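Local coordinates for flagellar protein FliL (PDB 6AHP) that assists the function of the bacterial flagellar motor as a stomatin-like protein, here represented by its periplasmic core, at residues Q34-G39 against V98-L103; Q14-N19 against S56-F61; Y9-Q14 against Q30-L35. One frame throughout, in Å; residues are numbered along the deposited sequence.

How the interactions relate
Two of the three contacts flank the central strand, 26-38, of the antiparallel sheet; the third sets a helix on its neighbour, strand 7-21. Interaction 1 pairs strand 26-38 with strand 101-109 and interaction 3 pairs it with strand 7-21, so Gln34 and Leu35 belong to both; the two centres lie about 11 Å apart, and Val102 CG2 reaches Ala33 CB at 3.8 Å. Interaction 2 packs helix 50-62 against strand 7-21. Its centre is also about 11 Å from that of interaction 3, which it touches through Leu57 CD1 and Leu12 CD1, 3.5 Å apart. Interactions 1 and 2, centres about 17 Å apart, lie on opposite sides of the chain's centre and do not touch.

Interaction 1 of 3, residues Q34-G39 against V98-L103; sequences QLMVRG and VIEKVL
The Arg38 guanidinium and the Glu100 carboxylate meet almost perpendicular, their planes 89° apart: OE2 sits at the edge of the guanidinium, near its plane, whereas NE of Arg38 comes down on OE2 from above the carboxylate plane. The salt bridge, Arg38 NE to Glu100 OE2 at 3.0 Å, is bent at the hydrogen. Arg38 runs extended from CG to NE and lays CG and CD over the carboxylate, while Glu100 folds at chi2 (-84°) to turn its acid group toward that chain. Arg38 NH1 has a second partner in the carbonyl of Ser5. Beside the pair, Met36 and Lys101 lie alongside, pointing the same way, with Met36 SD and CB each 4.0 Å from Lys101 CG.

The backbone beneath is an antiparallel ladder interrupted by a classic beta bulge, in which Glu100 and Lys101 both face Met36. Met36 N donates to Lys101 O (2.9 Å); Met36 O takes Glu100 N at 2.8 Å and, weakly, Lys101 N. Regular pairing continues through the non-hydrogen-bonded pair Leu35 and Val102 to Gln34 and Leu103, joined by two backbone bonds. Leu35 CD2 packs on Val102 CB at 4.0 Å and Val37 CG1 meets Ile99 CG2 at 4.1 Å; helix 72-94 backs Val102 and Ile99, helix 40-48 Val37. A water accepts from Arg38 N and donates to Val98 O, linking the end of strand 26-38 to the loop before strand 101-109.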
ATOM      1  N   GLN A  34      -1.296  -1.491 -14.705  1.00 28.53           N
ATOM      2  CA  GLN A  34      -0.655  -0.277 -15.193  1.00 28.82           C
ATOM      3  C   GLN A  34      -1.604   0.888 -14.954  1.00 24.17           C
ATOM      4  O   GLN A  34      -2.803   0.696 -14.725  1.00 25.56           O
ATOM      5  CB  GLN A  34      -0.291  -0.362 -16.698  1.00 29.48           C
ATOM      6  CG  GLN A  34       0.742  -1.437 -17.058  1.00 28.60           C
ATOM      7  CD  GLN A  34       1.336  -1.273 -18.456  1.00 33.68           C
ATOM      8  OE1 GLN A  34       1.641  -0.161 -18.910  1.00 30.18           O
ATOM      9  NE2 GLN A  34       1.512  -2.393 -19.146  1.00 35.14           N
ATOM     10  N   LEU A  35      -1.070   2.102 -15.040  1.00 24.18           N
ATOM     11  CA  LEU A  35      -1.856   3.313 -14.853  1.00 25.44           C
ATOM     12  C   LEU A  35      -2.023   4.034 -16.187  1.00 24.50           C
ATOM     13  O   LEU A  35      -1.042   4.259 -16.903  1.00 24.81           O
ATOM     14  CB  LEU A  35      -1.197   4.254 -13.831  1.00 22.94           C
ATOM     15  CG  LEU A  35      -0.767   3.544 -12.536  1.00 23.72           C
ATOM     16  CD1 LEU A  35       0.191   4.417 -11.755  1.00 21.62           C
ATOM     17  CD2 LEU A  35      -2.023   3.131 -11.695  1.00 23.81           C
ATOM     18  N   MET A  36      -3.258   4.417 -16.492  1.00 21.36           N
ATOM     19  CA  MET A  36      -3.548   5.291 -17.618  1.00 23.87           C
ATOM     20  C   MET A  36      -3.628   6.731 -17.115  1.00 21.62           C
ATOM     21  O   MET A  36      -4.358   7.018 -16.164  1.00 23.78           O
ATOM     22  CB  MET A  36      -4.856   4.879 -18.281  1.00 21.54           C
ATOM     23  CG  MET A  36      -5.198   5.626 -19.556  1.00 25.07           C
ATOM     24  SD  MET A  36      -6.676   4.806 -20.233  1.00 35.04           S
ATOM     25  CE  MET A  36      -7.805   6.186 -20.213  1.00 36.26           C
ATOM     26  N   VAL A  37      -2.837   7.616 -17.720  1.00 19.62           N
ATOM     27  CA  VAL A  37      -2.788   9.011 -17.315  1.00 26.44           C
ATOM     28  C   VAL A  37      -2.907   9.860 -18.576  1.00 27.30           C
ATOM     29  O   VAL A  37      -2.674   9.387 -19.692  1.00 27.29           O
ATOM     30  CB  VAL A  37      -1.480   9.372 -16.554  1.00 21.29           C
ATOM     31  CG1 VAL A  37      -1.172   8.356 -15.389  1.00 21.97           C
ATOM     32  CG2 VAL A  37      -0.312   9.414 -17.529  1.00 23.35           C
ATOM     33  N   ARG A  38      -3.233  11.138 -18.380  1.00 24.54           N
ATOM     34  CA  ARG A  38      -3.230  12.128 -19.453  1.00 27.37           C
ATOM     35  C   ARG A  38      -2.282  13.265 -19.102  1.00 27.53           C
ATOM     36  O   ARG A  38      -2.481  13.953 -18.098  1.00 28.62           O
ATOM     37  CB  ARG A  38      -4.641  12.654 -19.715  1.00 30.68           C
ATOM     38  CG  ARG A  38      -5.517  11.666 -20.529  1.00 33.70           C
ATOM     39  CD  ARG A  38      -6.906  12.246 -20.790  1.00 39.99           C
ATOM     40  NE  ARG A  38      -7.770  11.256 -21.423  1.00 40.80           N
ATOM     41  CZ  ARG A  38      -7.762  11.005 -22.728  1.00 45.57           C
ATOM     42  NH1 ARG A  38      -6.923  11.679 -23.516  1.00 38.40           N
ATOM     43  NH2 ARG A  38      -8.580  10.079 -23.243  1.00 42.11           N
ATOM     44  N   GLY A  39      -1.254  13.442 -19.914  1.00 29.57           N
ATOM     45  CA  GLY A  39      -0.377  14.588 -19.867  1.00 29.89           C
ATOM     46  C   GLY A  39       0.917  14.305 -19.120  1.00 28.89           C
ATOM     47  O   GLY A  39       1.005  13.418 -18.252  1.00 23.84           O
ATOM     48  N   VAL A  98      -4.610  12.616 -10.330  1.00 25.49           N
ATOM     49  CA  VAL A  98      -3.468  12.179 -11.087  1.00 24.05           C
ATOM     50  C   VAL A  98      -3.755  11.200 -12.205  1.00 23.30           C
ATOM     51  O   VAL A  98      -3.449  11.456 -13.287  1.00 24.88           O
ATOM     52  CB  VAL A  98      -2.295  11.728 -10.195  1.00 25.36           C
ATOM     53  CG1 VAL A  98      -1.173  11.105 -10.956  1.00 24.41           C
ATOM     54  CG2 VAL A  98      -1.882  12.829  -9.283  1.00 26.51           C
ATOM     55  N   ILE A  99      -4.340  10.089 -11.914  1.00 18.96           N
ATOM     56  CA  ILE A  99      -4.600   9.115 -12.916  1.00 22.24           C
ATOM     57  C   ILE A  99      -5.968   9.169 -13.525  1.00 25.43           C
ATOM     58  O   ILE A  99      -6.825   9.735 -12.990  1.00 22.43           O
ATOM     59  CB  ILE A  99      -4.382   7.672 -12.396  1.00 19.87           C
ATOM     60  CG1 ILE A  99      -5.378   7.315 -11.317  1.00 21.08           C
ATOM     61  CG2 ILE A  99      -3.021   7.502 -11.866  1.00 20.05           C
ATOM     62  CD1 ILE A  99      -5.538   5.844 -11.066  1.00 22.06           C
ATOM     63  N   GLU A 100      -6.099   8.608 -14.694  1.00 22.73           N
ATOM     64  CA  GLU A 100      -7.352   8.310 -15.365  1.00 24.75           C
ATOM     65  C   GLU A 100      -8.045   7.098 -14.756  1.00 25.64           C
ATOM     66  O   GLU A 100      -9.239   7.151 -14.460  1.00 24.88           O
ATOM     67  CB  GLU A 100      -7.104   8.075 -16.858  1.00 27.51           C
ATOM     68  CG  GLU A 100      -6.693   9.326 -17.583  1.00 35.31           C
ATOM     69  CD  GLU A 100      -7.891  10.174 -18.019  1.00 54.66           C
ATOM     70  OE1 GLU A 100      -8.089  11.275 -17.426  1.00 53.12           O
ATOM     71  OE2 GLU A 100      -8.621   9.728 -18.948  1.00 50.90           O
ATOM     72  N   LYS A 101      -7.299   5.992 -14.797  1.00 24.44           N
ATOM     73  CA  LYS A 101      -7.815   4.718 -14.318  1.00 24.69           C
ATOM     74  C   LYS A 101      -6.640   3.762 -14.244  1.00 24.40           C
ATOM     75  O   LYS A 101      -5.594   3.998 -14.851  1.00 21.88           O
ATOM     76  CB  LYS A 101      -8.919   4.164 -15.245  1.00 30.07           C
ATOM     77  CG  LYS A 101      -8.516   4.177 -16.737  1.00 27.88           C
ATOM     78  CD  LYS A 101      -9.310   3.190 -17.585  1.00 33.01           C
ATOM     79  CE  LYS A 101     -10.571   3.800 -18.147  1.00 39.99           C
ATOM     80  NZ  LYS A 101     -10.368   5.064 -18.926  1.00 42.40           N
ATOM     81  N   VAL A 102      -6.803   2.687 -13.462  1.00 23.44           N
ATOM     82  CA  VAL A 102      -5.803   1.630 -13.462  1.00 24.81           C
ATOM     83  C   VAL A 102      -6.313   0.530 -14.392  1.00 24.43           C
ATOM     84  O   VAL A 102      -7.516   0.322 -14.557  1.00 23.88           O
ATOM     85  CB  VAL A 102      -5.484   1.104 -12.032  1.00 29.52           C
ATOM     86  CG1 VAL A 102      -6.704   0.721 -11.314  1.00 28.68           C
ATOM     87  CG2 VAL A 102      -4.517  -0.084 -12.065  1.00 29.71           C
ATOM     88  N   LEU A 103      -5.376  -0.148 -15.024  1.00 25.02           N
ATOM     89  CA  LEU A 103      -5.617  -1.192 -16.010  1.00 30.12           C
ATOM     90  C   LEU A 103      -5.080  -2.494 -15.437  1.00 31.46           C
ATOM     91  O   LEU A 103      -3.969  -2.514 -14.901  1.00 28.83           O
ATOM     92  CB  LEU A 103      -4.891  -0.873 -17.335  1.00 25.48           C
ATOM     93  CG  LEU A 103      -5.168   0.438 -18.051  1.00 27.28           C
ATOM     94  CD1 LEU A 103      -4.300   0.567 -19.324  1.00 26.45           C
ATOM     95  CD2 LEU A 103      -6.628   0.501 -18.386  1.00 28.99           C
TER
HETATM   96  O   HOH W   1      -4.398  11.520 -15.729  1.00 22.60           O

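Interaction 2 of 3, residues Q14-N19 against S56-F61; sequences QAFVFN and SLLSTF
Phe61 reaches from helix 50-62 toward two phenylalanines of strand 7-21, and its contacts pass from the Phe18 ring to Phe16 along the side chain. Its CB stands over the centre of the Phe18 ring, 3.4 Å from the centroid and close to the ring normal, a CH-pi contact. CG follows along the same ring, 3.7 Å from Phe18 CE1. At CD2 the neighbourhood changes: this atom is shared between Phe18 CE1 and Phe16 CB. Finally CE2 arrives 3.8 Å from Phe16 CG, bringing the edge of Phe61 toward the face of Phe16 in an offset edge-to-face pair with planes at 76°. Against Phe18 the same ring is nearly parallel, but slid so far that the two barely overlap.

Together the three phenylalanines form an aromatic cluster, a buried join where helix 50-62 packs on the antiparallel sheet of this stomatin-like (SPFH-clan) domain. Strand 15-19 and helix 56-61 run in roughly the same direction, 33° apart, with their axes 9.4 Å from each other. Alternation along the strand sends Phe16 and Phe18 to the helix while Val17 points away. Phe18 has its CG between the backbone N and the carbonyl carbon (chi1 58°), which carries the ring beneath Phe61 CB and brings CE2 to 3.4 Å from Phe61 O.

One turn earlier on the helix, Leu57 grips the far end of Phe16: its CD1 lies 3.6 Å from CZ, and its CB touches CE1 and CZ. Leu58 contributes CD1, which approaches both Phe16 CD1 and Phe18 CB more loosely, and its side chain also packs on Thr105 of the second subunit.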
ATOM      1  N   GLN A  14       5.884  -4.659 -10.824  1.00 48.18           N
ATOM      2  CA  GLN A  14       5.721  -5.805  -9.933  1.00 47.78           C
ATOM      3  C   GLN A  14       4.249  -6.185  -9.816  1.00 48.15           C
ATOM      4  O   GLN A  14       3.426  -5.379  -9.358  1.00 47.87           O
ATOM      5  CB  GLN A  14       6.304  -5.496  -8.555  1.00 50.48           C
ATOM      6  CG  GLN A  14       6.110  -6.613  -7.532  1.00 57.31           C
ATOM      7  CD  GLN A  14       7.071  -7.775  -7.734  1.00 64.05           C
ATOM      8  OE1 GLN A  14       6.988  -8.510  -8.728  1.00 65.72           O
ATOM      9  NE2 GLN A  14       7.993  -7.943  -6.796  1.00 64.77           N
ATOM     10  N   ALA A  15       3.928  -7.418 -10.198  1.00 47.82           N
ATOM     11  CA  ALA A  15       2.564  -7.919 -10.071  1.00 47.16           C
ATOM     12  C   ALA A  15       2.126  -7.954  -8.612  1.00 47.75           C
ATOM     13  O   ALA A  15       2.927  -8.182  -7.702  1.00 49.48           O
ATOM     14  CB  ALA A  15       2.445  -9.318 -10.668  1.00 47.52           C
ATOM     15  N   PHE A  16       0.833  -7.725  -8.390  1.00 42.14           N
ATOM     16  CA  PHE A  16       0.260  -7.822  -7.054  1.00 43.99           C
ATOM     17  C   PHE A  16      -0.121  -9.269  -6.768  1.00 48.82           C
ATOM     18  O   PHE A  16      -0.891  -9.883  -7.524  1.00 45.90           O
ATOM     19  CB  PHE A  16      -0.943  -6.890  -6.913  1.00 36.90           C
ATOM     20  CG  PHE A  16      -0.565  -5.459  -7.035  1.00 36.59           C
ATOM     21  CD1 PHE A  16      -0.205  -4.733  -5.918  1.00 36.33           C
ATOM     22  CD2 PHE A  16      -0.462  -4.870  -8.284  1.00 39.13           C
ATOM     23  CE1 PHE A  16       0.201  -3.398  -6.036  1.00 33.44           C
ATOM     24  CE2 PHE A  16      -0.055  -3.549  -8.422  1.00 39.74           C
ATOM     25  CZ  PHE A  16       0.277  -2.806  -7.293  1.00 35.32           C
ATOM     26  N   VAL A  17       0.431  -9.806  -5.683  1.00 48.77           N
ATOM     27  CA  VAL A  17       0.110 -11.141  -5.187  1.00 50.68           C
ATOM     28  C   VAL A  17      -0.433 -10.992  -3.771  1.00 51.22           C
ATOM     29  O   VAL A  17       0.229 -10.404  -2.904  1.00 51.69           O
ATOM     30  CB  VAL A  17       1.338 -12.061  -5.192  1.00 53.59           C
ATOM     31  CG1 VAL A  17       0.979 -13.410  -4.580  1.00 55.10           C
ATOM     32  CG2 VAL A  17       1.903 -12.181  -6.594  1.00 50.91           C
ATOM     33  N   PHE A  18      -1.630 -11.520  -3.536  1.00 46.85           N
ATOM     34  CA  PHE A  18      -2.275 -11.367  -2.243  1.00 53.51           C
ATOM     35  C   PHE A  18      -3.226 -12.532  -2.036  1.00 56.48           C
ATOM     36  O   PHE A  18      -3.739 -13.115  -2.996  1.00 57.04           O
ATOM     37  CB  PHE A  18      -3.034 -10.039  -2.148  1.00 45.12           C
ATOM     38  CG  PHE A  18      -4.069  -9.876  -3.210  1.00 44.33           C
ATOM     39  CD1 PHE A  18      -3.709  -9.479  -4.487  1.00 37.67           C
ATOM     40  CD2 PHE A  18      -5.397 -10.147  -2.941  1.00 42.36           C
ATOM     41  CE1 PHE A  18      -4.645  -9.348  -5.463  1.00 36.60           C
ATOM     42  CE2 PHE A  18      -6.346 -10.020  -3.923  1.00 45.76           C
ATOM     43  CZ  PHE A  18      -5.964  -9.616  -5.195  1.00 44.96           C
ATOM     44  N   ASN A  19      -3.498 -12.873  -0.808  1.00 59.76           N
ATOM     45  CA  ASN A  19      -4.364 -13.948  -0.436  1.00 57.68           C
ATOM     46  C   ASN A  19      -5.772 -13.506  -0.291  1.00 60.41           C
ATOM     47  O   ASN A  19      -6.009 -12.353  -0.199  1.00 61.60           O
ATOM     48  CB  ASN A  19      -3.902 -14.610   0.836  1.00 63.01           C
ATOM     49  CG  ASN A  19      -2.406 -14.681   0.957  1.00 71.42           C
ATOM     50  OD1 ASN A  19      -1.821 -13.959   1.734  1.00 72.03           O
ATOM     51  ND2 ASN A  19      -1.776 -15.538   0.166  1.00 71.89           N
ATOM     52  N   SER A  56      -2.032   1.764  -2.073  1.00 22.21           N
ATOM     53  CA  SER A  56      -3.474   1.857  -2.251  1.00 24.05           C
ATOM     54  C   SER A  56      -4.023   0.615  -2.944  1.00 22.36           C
ATOM     55  O   SER A  56      -5.047   0.067  -2.535  1.00 23.35           O
ATOM     56  CB  SER A  56      -3.816   3.102  -3.065  1.00 22.66           C
ATOM     57  OG  SER A  56      -5.179   3.129  -3.430  1.00 20.17           O
ATOM     58  N   LEU A  57      -3.367   0.188  -4.028  1.00 22.35           N
ATOM     59  CA  LEU A  57      -3.793  -1.006  -4.754  1.00 24.60           C
ATOM     60  C   LEU A  57      -3.809  -2.236  -3.841  1.00 25.74           C
ATOM     61  O   LEU A  57      -4.782  -2.999  -3.824  1.00 25.49           O
ATOM     62  CB  LEU A  57      -2.872  -1.230  -5.958  1.00 21.98           C
ATOM     63  CG  LEU A  57      -3.236  -0.356  -7.184  1.00 23.74           C
ATOM     64  CD1 LEU A  57      -2.183  -0.373  -8.286  1.00 29.25           C
ATOM     65  CD2 LEU A  57      -4.630  -0.687  -7.740  1.00 21.68           C
ATOM     66  N   LEU A  58      -2.720  -2.465  -3.100  1.00 25.91           N
ATOM     67  CA  LEU A  58      -2.674  -3.606  -2.185  1.00 29.55           C
ATOM     68  C   LEU A  58      -3.775  -3.514  -1.133  1.00 28.17           C
ATOM     69  O   LEU A  58      -4.392  -4.529  -0.796  1.00 31.98           O
ATOM     70  CB  LEU A  58      -1.298  -3.715  -1.524  1.00 30.55           C
ATOM     71  CG  LEU A  58      -0.931  -5.064  -0.888  1.00 36.87           C
ATOM     72  CD1 LEU A  58      -1.077  -6.266  -1.878  1.00 36.76           C
ATOM     73  CD2 LEU A  58       0.487  -5.015  -0.316  1.00 37.37           C
ATOM     74  N   SER A  59      -4.059  -2.302  -0.628  1.00 29.62           N
ATOM     75  CA  SER A  59      -5.168  -2.130   0.309  1.00 30.41           C
ATOM     76  C   SER A  59      -6.493  -2.502  -0.330  1.00 31.73           C
ATOM     77  O   SER A  59      -7.344  -3.136   0.307  1.00 29.47           O
ATOM     78  CB  SER A  59      -5.237  -0.692   0.812  1.00 31.64           C
ATOM     79  OG  SER A  59      -4.174  -0.392   1.688  1.00 40.93           O
ATOM     80  N   THR A  60      -6.703  -2.090  -1.585  1.00 27.45           N
ATOM     81  CA  THR A  60      -7.960  -2.406  -2.243  1.00 29.95           C
ATOM     82  C   THR A  60      -8.121  -3.906  -2.397  1.00 31.49           C
ATOM     83  O   THR A  60      -9.165  -4.458  -2.055  1.00 26.74           O
ATOM     84  CB  THR A  60      -8.056  -1.750  -3.611  1.00 27.74           C
ATOM     85  OG1 THR A  60      -7.909  -0.328  -3.473  1.00 23.66           O
ATOM     86  CG2 THR A  60      -9.436  -2.087  -4.214  1.00 23.04           C
ATOM     87  N   PHE A  61      -7.098  -4.574  -2.933  1.00 27.45           N
ATOM     88  CA  PHE A  61      -7.166  -6.018  -3.154  1.00 33.44           C
ATOM     89  C   PHE A  61      -7.272  -6.809  -1.845  1.00 38.22           C
ATOM     90  O   PHE A  61      -7.916  -7.859  -1.812  1.00 42.71           O
ATOM     91  CB  PHE A  61      -5.943  -6.475  -3.938  1.00 34.58           C
ATOM     92  CG  PHE A  61      -5.791  -5.808  -5.279  1.00 35.77           C
ATOM     93  CD1 PHE A  61      -6.903  -5.384  -5.989  1.00 35.54           C
ATOM     94  CD2 PHE A  61      -4.530  -5.629  -5.836  1.00 33.89           C
ATOM     95  CE1 PHE A  61      -6.764  -4.778  -7.227  1.00 30.54           C
ATOM     96  CE2 PHE A  61      -4.381  -5.030  -7.083  1.00 36.93           C
ATOM     97  CZ  PHE A  61      -5.504  -4.599  -7.774  1.00 35.64           C
TER

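Interaction 3 of 3, residues Y9-Q14 against Q30-L35; sequences YVNLPQ and QIKAQL
Asn11 extends its CG away from the backbone N (chi1 -177°), while Lys32 is kinked at chi2 (72°) and again at chi4, and these turns bring the ammonium of one strand to the amide oxygen of the other. Lys32 NZ donates to Asn11 OD1 at 2.9 Å, in the carbonyl plane and on a lone pair; a weak second bond runs from NZ to Leu12 O. Gln34 lays CG against that same OD1, at 3.3 Å, its amide plane turned 78° from that of Asn11.

Beneath these polar groups the hairpin pairs firmly at one end, Val10 N to Leu35 O at 2.8 Å and Leu35 N to Val10 O at 2.9 Å. Toward Leu12 it slackens: Leu12 N reaches Ala33 O only weakly, and a water accepts from Ala33 N and lies 2.7 Å from Leu12 O. On the other face Leu35 CD1 bridges Val10 CG1 and Leu12 CD2, at 4.1 and 4.2 Å.

That apolar face is covered by helices: Val10 packs on Glu43 and Ala46 of helix 40-48, Leu12 and Leu35 on Leu57 and Ile53 of helix 50-62, while strand 101-109 flanks strand 26-38 on the side away from strand 7-21.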
ATOM      1  N   TYR A   9       0.920   5.681 -20.465  1.00 26.02           N
ATOM      2  CA  TYR A   9       0.765   4.532 -19.581  1.00 21.86           C
ATOM      3  C   TYR A   9       1.995   4.429 -18.698  1.00 24.80           C
ATOM      4  O   TYR A   9       3.130   4.487 -19.184  1.00 27.50           O
ATOM      5  CB  TYR A   9       0.559   3.213 -20.383  1.00 25.61           C
ATOM      6  CG  TYR A   9      -0.652   3.321 -21.265  1.00 24.48           C
ATOM      7  CD1 TYR A   9      -1.921   3.150 -20.747  1.00 20.52           C
ATOM      8  CD2 TYR A   9      -0.528   3.671 -22.590  1.00 22.45           C
ATOM      9  CE1 TYR A   9      -3.038   3.315 -21.542  1.00 24.20           C
ATOM     10  CE2 TYR A   9      -1.634   3.822 -23.396  1.00 22.49           C
ATOM     11  CZ  TYR A   9      -2.876   3.665 -22.872  1.00 24.14           C
ATOM     12  OH  TYR A   9      -3.969   3.833 -23.682  1.00 24.93           O
ATOM     13  N   VAL A  10       1.762   4.298 -17.406  1.00 23.65           N
ATOM     14  CA  VAL A  10       2.808   4.163 -16.413  1.00 21.56           C
ATOM     15  C   VAL A  10       2.759   2.721 -15.959  1.00 24.26           C
ATOM     16  O   VAL A  10       1.781   2.291 -15.330  1.00 23.97           O
ATOM     17  CB  VAL A  10       2.602   5.125 -15.231  1.00 26.68           C
ATOM     18  CG1 VAL A  10       3.524   4.739 -14.067  1.00 31.91           C
ATOM     19  CG2 VAL A  10       2.821   6.572 -15.657  1.00 24.38           C
ATOM     20  N   ASN A  11       3.803   1.977 -16.287  1.00 30.99           N
ATOM     21  CA  ASN A  11       3.855   0.564 -15.952  1.00 32.87           C
ATOM     22  C   ASN A  11       4.162   0.381 -14.479  1.00 35.68           C
ATOM     23  O   ASN A  11       5.085   0.998 -13.949  1.00 34.01           O
ATOM     24  CB  ASN A  11       4.920  -0.150 -16.774  1.00 32.60           C
ATOM     25  CG  ASN A  11       4.936  -1.633 -16.498  1.00 41.37           C
ATOM     26  OD1 ASN A  11       3.891  -2.289 -16.521  1.00 40.80           O
ATOM     27  ND2 ASN A  11       6.115  -2.167 -16.196  1.00 46.09           N
ATOM     28  N   LEU A  12       3.394  -0.478 -13.826  1.00 38.93           N
ATOM     29  CA  LEU A  12       3.680  -0.891 -12.462  1.00 36.51           C
ATOM     30  C   LEU A  12       4.334  -2.262 -12.556  1.00 39.57           C
ATOM     31  O   LEU A  12       3.625  -3.277 -12.662  1.00 39.87           O
ATOM     32  CB  LEU A  12       2.400  -0.951 -11.628  1.00 35.36           C
ATOM     33  CG  LEU A  12       1.783   0.396 -11.265  1.00 37.34           C
ATOM     34  CD1 LEU A  12       0.702   0.169 -10.272  1.00 32.01           C
ATOM     35  CD2 LEU A  12       2.829   1.344 -10.668  1.00 36.82           C
ATOM     36  N   PRO A  13       5.664  -2.348 -12.539  1.00 40.73           N
ATOM     37  CA  PRO A  13       6.324  -3.589 -12.993  1.00 45.07           C
ATOM     38  C   PRO A  13       6.034  -4.813 -12.137  1.00 44.68           C
ATOM     39  O   PRO A  13       5.924  -5.918 -12.681  1.00 46.59           O
ATOM     40  CB  PRO A  13       7.816  -3.219 -12.962  1.00 44.80           C
ATOM     41  CG  PRO A  13       7.853  -1.698 -12.927  1.00 46.85           C
ATOM     42  CD  PRO A  13       6.627  -1.284 -12.194  1.00 37.76           C
ATOM     43  N   GLN A  14       5.884  -4.659 -10.824  1.00 48.18           N
ATOM     44  CA  GLN A  14       5.721  -5.805  -9.933  1.00 47.78           C
ATOM     45  C   GLN A  14       4.249  -6.185  -9.816  1.00 48.15           C
ATOM     46  O   GLN A  14       3.426  -5.379  -9.358  1.00 47.87           O
ATOM     47  CB  GLN A  14       6.304  -5.496  -8.555  1.00 50.48           C
ATOM     48  CG  GLN A  14       6.110  -6.613  -7.532  1.00 57.31           C
ATOM     49  CD  GLN A  14       7.071  -7.775  -7.734  1.00 64.05           C
ATOM     50  OE1 GLN A  14       6.988  -8.510  -8.728  1.00 65.72           O
ATOM     51  NE2 GLN A  14       7.993  -7.943  -6.796  1.00 64.77           N
ATOM     52  N   GLN A  30      -3.055 -13.251  -8.383  1.00 53.00           N
ATOM     53  CA  GLN A  30      -2.064 -12.401  -9.029  1.00 48.51           C
ATOM     54  C   GLN A  30      -2.774 -11.433  -9.969  1.00 50.49           C
ATOM     55  O   GLN A  30      -3.617 -11.845 -10.778  1.00 46.16           O
ATOM     56  CB  GLN A  30      -1.010 -13.222  -9.787  1.00 49.08           C
ATOM     57  CG  GLN A  30       0.412 -12.720  -9.529  1.00 54.27           C
ATOM     58  CD  GLN A  30       1.458 -13.264 -10.495  1.00 61.22           C
ATOM     59  OE1 GLN A  30       1.225 -13.331 -11.706  1.00 64.54           O
ATOM     60  NE2 GLN A  30       2.633 -13.620  -9.967  1.00 65.53           N
ATOM     61  N   ILE A  31      -2.459 -10.143  -9.831  1.00 46.73           N
ATOM     62  CA  ILE A  31      -2.940  -9.056 -10.672  1.00 44.21           C
ATOM     63  C   ILE A  31      -1.729  -8.301 -11.201  1.00 40.23           C
ATOM     64  O   ILE A  31      -0.836  -7.935 -10.432  1.00 41.32           O
ATOM     65  CB  ILE A  31      -3.885  -8.109  -9.908  1.00 43.54           C
ATOM     66  CG1 ILE A  31      -5.291  -8.684  -9.875  1.00 40.05           C
ATOM     67  CG2 ILE A  31      -3.919  -6.731 -10.565  1.00 38.68           C
ATOM     68  CD1 ILE A  31      -6.027  -8.414  -8.607  1.00 42.05           C
ATOM     69  N   LYS A  32      -1.606  -8.136 -12.515  1.00 43.96           N
ATOM     70  CA  LYS A  32      -0.637  -7.228 -13.122  1.00 42.80           C
ATOM     71  C   LYS A  32      -1.381  -5.974 -13.575  1.00 35.42           C
ATOM     72  O   LYS A  32      -2.475  -6.068 -14.143  1.00 34.05           O
ATOM     73  CB  LYS A  32       0.070  -7.893 -14.313  1.00 40.82           C
ATOM     74  CG  LYS A  32       1.060  -7.012 -15.053  1.00 41.04           C
ATOM     75  CD  LYS A  32       2.325  -6.770 -14.259  1.00 34.56           C
ATOM     76  CE  LYS A  32       3.320  -5.985 -15.093  1.00 42.52           C
ATOM     77  NZ  LYS A  32       2.693  -4.747 -15.689  1.00 40.67           N
ATOM     78  N   ALA A  33      -0.798  -4.805 -13.308  1.00 36.71           N
ATOM     79  CA  ALA A  33      -1.521  -3.547 -13.469  1.00 35.53           C
ATOM     80  C   ALA A  33      -0.637  -2.465 -14.076  1.00 32.51           C
ATOM     81  O   ALA A  33       0.591  -2.487 -13.959  1.00 29.21           O
ATOM     82  CB  ALA A  33      -2.071  -3.046 -12.122  1.00 32.22           C
ATOM     83  N   GLN A  34      -1.296  -1.491 -14.705  1.00 28.53           N
ATOM     84  CA  GLN A  34      -0.655  -0.277 -15.193  1.00 28.82           C
ATOM     85  C   GLN A  34      -1.604   0.888 -14.954  1.00 24.17           C
ATOM     86  O   GLN A  34      -2.803   0.696 -14.725  1.00 25.56           O
ATOM     87  CB  GLN A  34      -0.291  -0.362 -16.698  1.00 29.48           C
ATOM     88  CG  GLN A  34       0.742  -1.437 -17.058  1.00 28.60           C
ATOM     89  CD  GLN A  34       1.336  -1.273 -18.456  1.00 33.68           C
ATOM     90  OE1 GLN A  34       1.641  -0.161 -18.910  1.00 30.18           O
ATOM     91  NE2 GLN A  34       1.512  -2.393 -19.146  1.00 35.14           N
ATOM     92  N   LEU A  35      -1.070   2.102 -15.040  1.00 24.18           N
ATOM     93  CA  LEU A  35      -1.856   3.313 -14.853  1.00 25.44           C
ATOM     94  C   LEU A  35      -2.023   4.034 -16.187  1.00 24.50           C
ATOM     95  O   LEU A  35      -1.042   4.259 -16.903  1.00 24.81           O
ATOM     96  CB  LEU A  35      -1.197   4.254 -13.831  1.00 22.94           C
ATOM     97  CG  LEU A  35      -0.767   3.544 -12.536  1.00 23.72           C
ATOM     98  CD1 LEU A  35       0.191   4.417 -11.755  1.00 21.62           C
ATOM     99  CD2 LEU A  35      -2.023   3.131 -11.695  1.00 23.81           C
TER
HETATM  100  O   HOH W   2       1.446  -4.600 -11.734  1.00 40.03           O